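Local coordinates for penicillin-binding protein 1A (Mycobacterium tuberculosis, PDB 5CXW) that builds the mycobacterial cell wall, making peptidoglycan glycan strands with one domain and cross-linking their peptides with a penicillin-sensitive transpeptidase domain, the part in this chain, at residues R43-A48 with K349-G354; K51-Q56 with S345-A350. All coordinates share one frame; numbering follows the deposited sequence.

Interaction 1. Residues R43-A48 with K349-G354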
loop_
_atom_site.group_PDB
_atom_site.type_symbol
_atom_site.label_atom_id
_atom_site.label_comp_id
_atom_site.label_asym_id
_atom_site.label_seq_id
_atom_site.Cartn_x
_atom_site.Cartn_y
_atom_site.Cartn_z
ATOM N N ARG A 43 1.667 -7.298 17.607
ATOM C CA ARG A 43 2.096 -8.681 17.848
ATOM C C ARG A 43 1.826 -9.583 16.628
ATOM O O ARG A 43 2.670 -10.443 16.266
ATOM C CB ARG A 43 1.430 -9.249 19.123
ATOM C CG ARG A 43 1.973 -8.631 20.453
ATOM C CD ARG A 43 1.477 -9.302 21.765
ATOM N NE ARG A 43 0.351 -10.108 21.359
ATOM C CZ ARG A 43 -0.956 -9.793 21.463
ATOM N NH1 ARG A 43 -1.845 -10.638 20.857
ATOM N NH2 ARG A 43 -1.379 -8.696 22.210
ATOM N N ALA A 44 0.682 -9.381 15.983
ATOM C CA ALA A 44 0.314 -10.197 14.790
ATOM C C ALA A 44 1.298 -9.925 13.661
ATOM O O ALA A 44 1.768 -10.886 12.986
ATOM C CB ALA A 44 -1.117 -9.920 14.329
ATOM N N ALA A 45 1.675 -8.669 13.472
ATOM C CA ALA A 45 2.617 -8.327 12.383
ATOM C C ALA A 45 3.982 -8.922 12.657
ATOM O O ALA A 45 4.589 -9.515 11.748
ATOM C CB ALA A 45 2.766 -6.814 12.214
ATOM N N GLU A 46 4.485 -8.736 13.889
ATOM C CA GLU A 46 5.793 -9.256 14.273
ATOM C C GLU A 46 5.875 -10.782 14.170
ATOM O O GLU A 46 6.865 -11.337 13.625
ATOM C CB GLU A 46 6.204 -8.749 15.669
ATOM C CG GLU A 46 6.467 -7.252 15.693
ATOM C CD GLU A 46 6.997 -6.693 17.013
ATOM O OE1 GLU A 46 7.543 -7.469 17.832
ATOM O OE2 GLU A 46 6.921 -5.467 17.245
ATOM N N LYS A 47 4.840 -11.449 14.646
ATOM C CA LYS A 47 4.741 -12.893 14.518
ATOM C C LYS A 47 4.733 -13.391 13.067
ATOM O O LYS A 47 5.367 -14.424 12.740
ATOM C CB LYS A 47 3.490 -13.396 15.229
ATOM C CG LYS A 47 3.394 -14.895 15.202
ATOM C CD LYS A 47 2.137 -15.416 15.937
ATOM C CE LYS A 47 1.791 -16.877 15.526
ATOM N NZ LYS A 47 2.047 -17.337 14.095
ATOM N N ALA A 48 3.981 -12.681 12.223
ATOM C CA ALA A 48 3.849 -13.063 10.828
ATOM C C ALA A 48 5.196 -12.917 10.123
ATOM O O ALA A 48 5.627 -13.830 9.382
ATOM C CB ALA A 48 2.840 -12.206 10.142
ATOM N N LYS A 349 -2.030 -11.544 5.237
ATOM C CA LYS A 349 -3.185 -12.306 5.733
ATOM C C LYS A 349 -3.069 -12.559 7.242
ATOM O O LYS A 349 -4.043 -12.422 8.011
ATOM C CB LYS A 349 -3.333 -13.637 4.973
ATOM C CG LYS A 349 -4.297 -14.615 5.699
ATOM C CD LYS A 349 -4.691 -15.793 4.837
ATOM C CE LYS A 349 -5.311 -16.873 5.705
ATOM N NZ LYS A 349 -6.641 -16.453 6.254
ATOM N N ALA A 350 -1.884 -12.996 7.665
ATOM C CA ALA A 350 -1.657 -13.323 9.073
ATOM C C ALA A 350 -1.742 -12.084 9.939
ATOM O O ALA A 350 -2.340 -12.121 11.037
ATOM C CB ALA A 350 -0.317 -13.982 9.240
ATOM N N THR A 351 -1.214 -10.981 9.440
ATOM C CA THR A 351 -1.277 -9.728 10.201
ATOM C C THR A 351 -2.730 -9.276 10.320
ATOM O O THR A 351 -3.205 -8.876 11.405
ATOM C CB THR A 351 -0.447 -8.657 9.483
ATOM O OG1 THR A 351 0.956 -9.051 9.449
ATOM C CG2 THR A 351 -0.559 -7.303 10.253
ATOM N N MET A 352 -3.443 -9.318 9.185
ATOM C CA MET A 352 -4.850 -8.863 9.169
ATOM C C MET A 352 -5.731 -9.740 10.078
ATOM O O MET A 352 -6.465 -9.225 10.921
ATOM C CB MET A 352 -5.408 -8.794 7.760
ATOM C CG MET A 352 -4.811 -7.623 6.956
ATOM S SD MET A 352 -5.442 -6.017 7.460
ATOM C CE MET A 352 -6.997 -5.909 6.557
ATOM N N ASP A 353 -5.603 -11.044 9.912
ATOM C CA ASP A 353 -6.393 -12.023 10.687
ATOM C C ASP A 353 -6.132 -11.802 12.195
ATOM O O ASP A 353 -7.056 -11.726 13.018
ATOM C CB ASP A 353 -6.019 -13.465 10.296
ATOM C CG ASP A 353 -6.618 -13.914 8.956
ATOM O OD1 ASP A 353 -7.615 -13.287 8.498
ATOM O OD2 ASP A 353 -6.159 -14.960 8.450
ATOM N N GLY A 354 -4.854 -11.695 12.557
ATOM C CA GLY A 354 -4.496 -11.444 13.934
ATOM C C GLY A 354 -4.978 -10.121 14.508
ATOM O O GLY A 354 -5.420 -10.058 15.666
#
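The flat groups where Ala44 meets segment 349-354 are backbone peptides, not rings: the methyl of Ala44 lies against the carbonyl oxygens of Ala350 and Thr351, with CB 3.7 Å from Thr351 O. The same CB reaches Gly354 CA at 3.7 Å, glycine having no side chain to stand between them.

Thr351 sets both its branches against segment 43-48. With chi1 at -63°, CG2 is anti to the backbone N and meets Ala45 CB at 3.9 Å, while OG1 stands beside that N, 3.4 Å from Ala45 CA. OG1 also borders the Ala48 methyl, but its hydrogen bond goes back along its own helix to Ile347 O, so a polar atom facing the partner helix has its partner at home. Ala48 CB and Ala350 CB then meet methyl to methyl at 3.7 Å.

Such small residues let the axes of the two segments approach to 7.9 Å, their directions 153° apart and so close to antiparallel, and bring the CA atoms of Ala45 and Thr351 to 4.7 Å. Beneath, Ala45 and Thr351 both rest on Val64 of strand 60-67: an antiparallel pair of early and C-terminal helices laid over the central sheet, as in the penicillin-binding and serine beta-lactamase fold.

Interaction 2. Residues K51-Q56 with S345-A350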
loop_
_atom_site.group_PDB
_atom_site.type_symbol
_atom_site.label_atom_id
_atom_site.label_comp_id
_atom_site.label_asym_id
_atom_site.label_seq_id
_atom_site.Cartn_x
_atom_site.Cartn_y
_atom_site.Cartn_z
ATOM N N LYS A 51 7.541 -15.695 11.298
ATOM C CA LYS A 51 7.114 -16.952 10.782
ATOM C C LYS A 51 7.532 -17.118 9.325
ATOM O O LYS A 51 8.144 -18.111 8.968
ATOM C CB LYS A 51 5.599 -17.099 10.903
ATOM C CG LYS A 51 5.027 -18.302 10.183
ATOM C CD LYS A 51 3.597 -18.590 10.609
ATOM C CE LYS A 51 3.105 -19.810 9.885
ATOM N NZ LYS A 51 1.647 -19.931 10.153
ATOM N N TYR A 52 7.168 -16.156 8.487
ATOM C CA TYR A 52 7.353 -16.289 7.051
ATOM C C TYR A 52 8.768 -15.997 6.546
ATOM O O TYR A 52 9.127 -16.455 5.469
ATOM C CB TYR A 52 6.255 -15.533 6.307
ATOM C CG TYR A 52 4.940 -16.224 6.539
ATOM C CD1 TYR A 52 4.696 -17.467 5.998
ATOM C CD2 TYR A 52 3.943 -15.659 7.344
ATOM C CE1 TYR A 52 3.515 -18.152 6.277
ATOM C CE2 TYR A 52 2.770 -16.322 7.582
ATOM C CZ TYR A 52 2.554 -17.565 7.051
ATOM O OH TYR A 52 1.396 -18.271 7.285
ATOM N N LEU A 53 9.585 -15.288 7.319
ATOM C CA LEU A 53 11.015 -15.104 6.960
ATOM C C LEU A 53 11.917 -16.147 7.623
ATOM O O LEU A 53 13.123 -16.172 7.347
ATOM C CB LEU A 53 11.508 -13.711 7.320
ATOM C CG LEU A 53 11.390 -12.719 6.146
ATOM C CD1 LEU A 53 10.017 -12.669 5.524
ATOM C CD2 LEU A 53 11.881 -11.360 6.626
ATOM N N ASP A 54 11.348 -17.014 8.463
ATOM C CA ASP A 54 12.131 -18.065 9.115
ATOM C C ASP A 54 12.690 -19.036 8.086
ATOM O O ASP A 54 11.985 -19.485 7.196
ATOM C CB ASP A 54 11.305 -18.808 10.174
ATOM C CG ASP A 54 12.130 -19.683 11.037
ATOM O OD1 ASP A 54 13.198 -19.262 11.533
ATOM O OD2 ASP A 54 11.683 -20.797 11.267
ATOM N N GLY A 55 13.993 -19.246 8.176
ATOM C CA GLY A 55 14.699 -20.190 7.347
ATOM C C GLY A 55 14.973 -19.650 5.963
ATOM O O GLY A 55 15.415 -20.423 5.095
ATOM N N GLN A 56 14.635 -18.371 5.727
ATOM C CA GLN A 56 14.906 -17.751 4.449
ATOM C C GLN A 56 16.288 -17.095 4.466
ATOM O O GLN A 56 16.963 -17.036 5.483
ATOM C CB GLN A 56 13.805 -16.728 4.087
ATOM C CG GLN A 56 12.399 -17.311 4.034
ATOM C CD GLN A 56 12.175 -18.330 2.937
ATOM O OE1 GLN A 56 12.906 -18.427 1.999
ATOM N NE2 GLN A 56 11.128 -19.071 3.047
ATOM N N SER A 345 1.789 -11.880 0.812
ATOM C CA SER A 345 0.379 -12.216 1.068
ATOM C C SER A 345 0.227 -13.094 2.294
ATOM O O SER A 345 -0.710 -12.919 3.065
ATOM C CB SER A 345 -0.252 -12.841 -0.177
ATOM O OG SER A 345 -0.389 -11.925 -1.215
ATOM N N ASP A 346 1.186 -14.009 2.550
ATOM C CA ASP A 346 1.183 -14.792 3.780
ATOM C C ASP A 346 1.255 -13.868 5.001
ATOM O O ASP A 346 0.455 -14.005 5.969
ATOM C CB ASP A 346 2.383 -15.765 3.827
ATOM C CG ASP A 346 2.340 -16.846 2.777
ATOM O OD1 ASP A 346 1.255 -17.350 2.400
ATOM O OD2 ASP A 346 3.442 -17.253 2.350
ATOM N N ILE A 347 2.169 -12.880 4.960
ATOM C CA ILE A 347 2.347 -11.961 6.054
ATOM C C ILE A 347 1.117 -11.053 6.213
ATOM O O ILE A 347 0.663 -10.800 7.327
ATOM C CB ILE A 347 3.656 -11.141 5.861
ATOM C CG1 ILE A 347 4.896 -12.046 5.926
ATOM C CG2 ILE A 347 3.720 -9.959 6.821
ATOM C CD1 ILE A 347 6.203 -11.414 5.394
ATOM N N TRP A 348 0.642 -10.524 5.112
ATOM C CA TRP A 348 -0.533 -9.613 5.080
ATOM C C TRP A 348 -1.746 -10.340 5.719
ATOM O O TRP A 348 -2.420 -9.811 6.610
ATOM C CB TRP A 348 -0.846 -9.226 3.630
ATOM C CG TRP A 348 -2.122 -8.422 3.532
ATOM C CD1 TRP A 348 -2.278 -7.089 3.785
ATOM C CD2 TRP A 348 -3.431 -8.914 3.176
ATOM N NE1 TRP A 348 -3.615 -6.731 3.613
ATOM C CE2 TRP A 348 -4.328 -7.816 3.220
ATOM C CE3 TRP A 348 -3.911 -10.158 2.768
ATOM C CZ2 TRP A 348 -5.710 -7.942 2.898
ATOM C CZ3 TRP A 348 -5.309 -10.285 2.470
ATOM C CH2 TRP A 348 -6.168 -9.195 2.557
ATOM N N LYS A 349 -2.030 -11.544 5.237
ATOM C CA LYS A 349 -3.185 -12.306 5.733
ATOM C C LYS A 349 -3.069 -12.559 7.242
ATOM O O LYS A 349 -4.043 -12.422 8.011
ATOM C CB LYS A 349 -3.333 -13.637 4.973
ATOM C CG LYS A 349 -4.297 -14.615 5.699
ATOM C CD LYS A 349 -4.691 -15.793 4.837
ATOM C CE LYS A 349 -5.311 -16.873 5.705
ATOM N NZ LYS A 349 -6.641 -16.453 6.254
ATOM N N ALA A 350 -1.884 -12.996 7.665
ATOM C CA ALA A 350 -1.657 -13.323 9.073
ATOM C C ALA A 350 -1.742 -12.084 9.939
ATOM O O ALA A 350 -2.340 -12.121 11.037
ATOM C CB ALA A 350 -0.317 -13.982 9.240
HETATM O O HOH W 1 -1.085 -16.344 6.174
#
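The ring of Tyr52 receives a CH-pi contact from Asp346. Asp346 CB sits 3.5 Å from the centroid of the phenol ring and only 6° off its normal, so it is centred over one face and lies at similar distances from all the ring carbons. The carboxylate is tilted 27° from the ring plane, and its OD2 lies on the same side of the ring as CB, out beyond the CD1-CE1 bond, 3.9 Å from Tyr52 CD1. The opposite face is backed by CG of Lys51, so the ring lies between two aliphatic carbons. The polar end of Asp346 is engaged away from the ring, where OD1 is hydrogen-bonded to His280.

Apolar contacts flank the ring. Ala350 CB approaches it near its plane, at the CE2 edge and 4.2 Å away. Ile347 comes in obliquely: CG1 meets Tyr52 CB at 3.8 Å. Its extended chi2, 165°, carries the chain on until CD1 touches Leu53 CD1 at 4.0 Å, the two side chains crossing at about a right angle.

The polar link between the segments runs through one water. It donates to Asp346 O at 2.8 Å, an oxygen that also accepts the helical N-H of Ala350, and makes a weak hydrogen bond of 3.3 Å with Tyr52 OH.

On the inner side, Leu53 packs on Met60 and Ala62 of strand 60-67, while Ile347 packs on Val64 of that strand and on Val319 and Val321 of strand 315-323. Tyr52 and Asp346 thus bridge helices 39-53 and 343-356 at the surface, above the two strands.

After helices 2-19 and 23-29 and strand 32-35 the chain enters helix 39-53, then strand 60-67, the middle of the chain with the probable acylation residue Ser97, strands 289-296, 303-312 and 315-323, and finally helix 343-356. Interaction 1 closes a loop of 300 intervening residues. The loop of interaction 2, with 288, runs within it, because the helices are antiparallel and the end of the first faces the start of the second. The two contacts overlap at Lys349 and Ala350, and Ala350 touches the first helix in both. Their centres are 9 Å apart. Together they form one helix-helix seam over strands 60-67 and 315-323, tying the two ends of the transpeptidase fold.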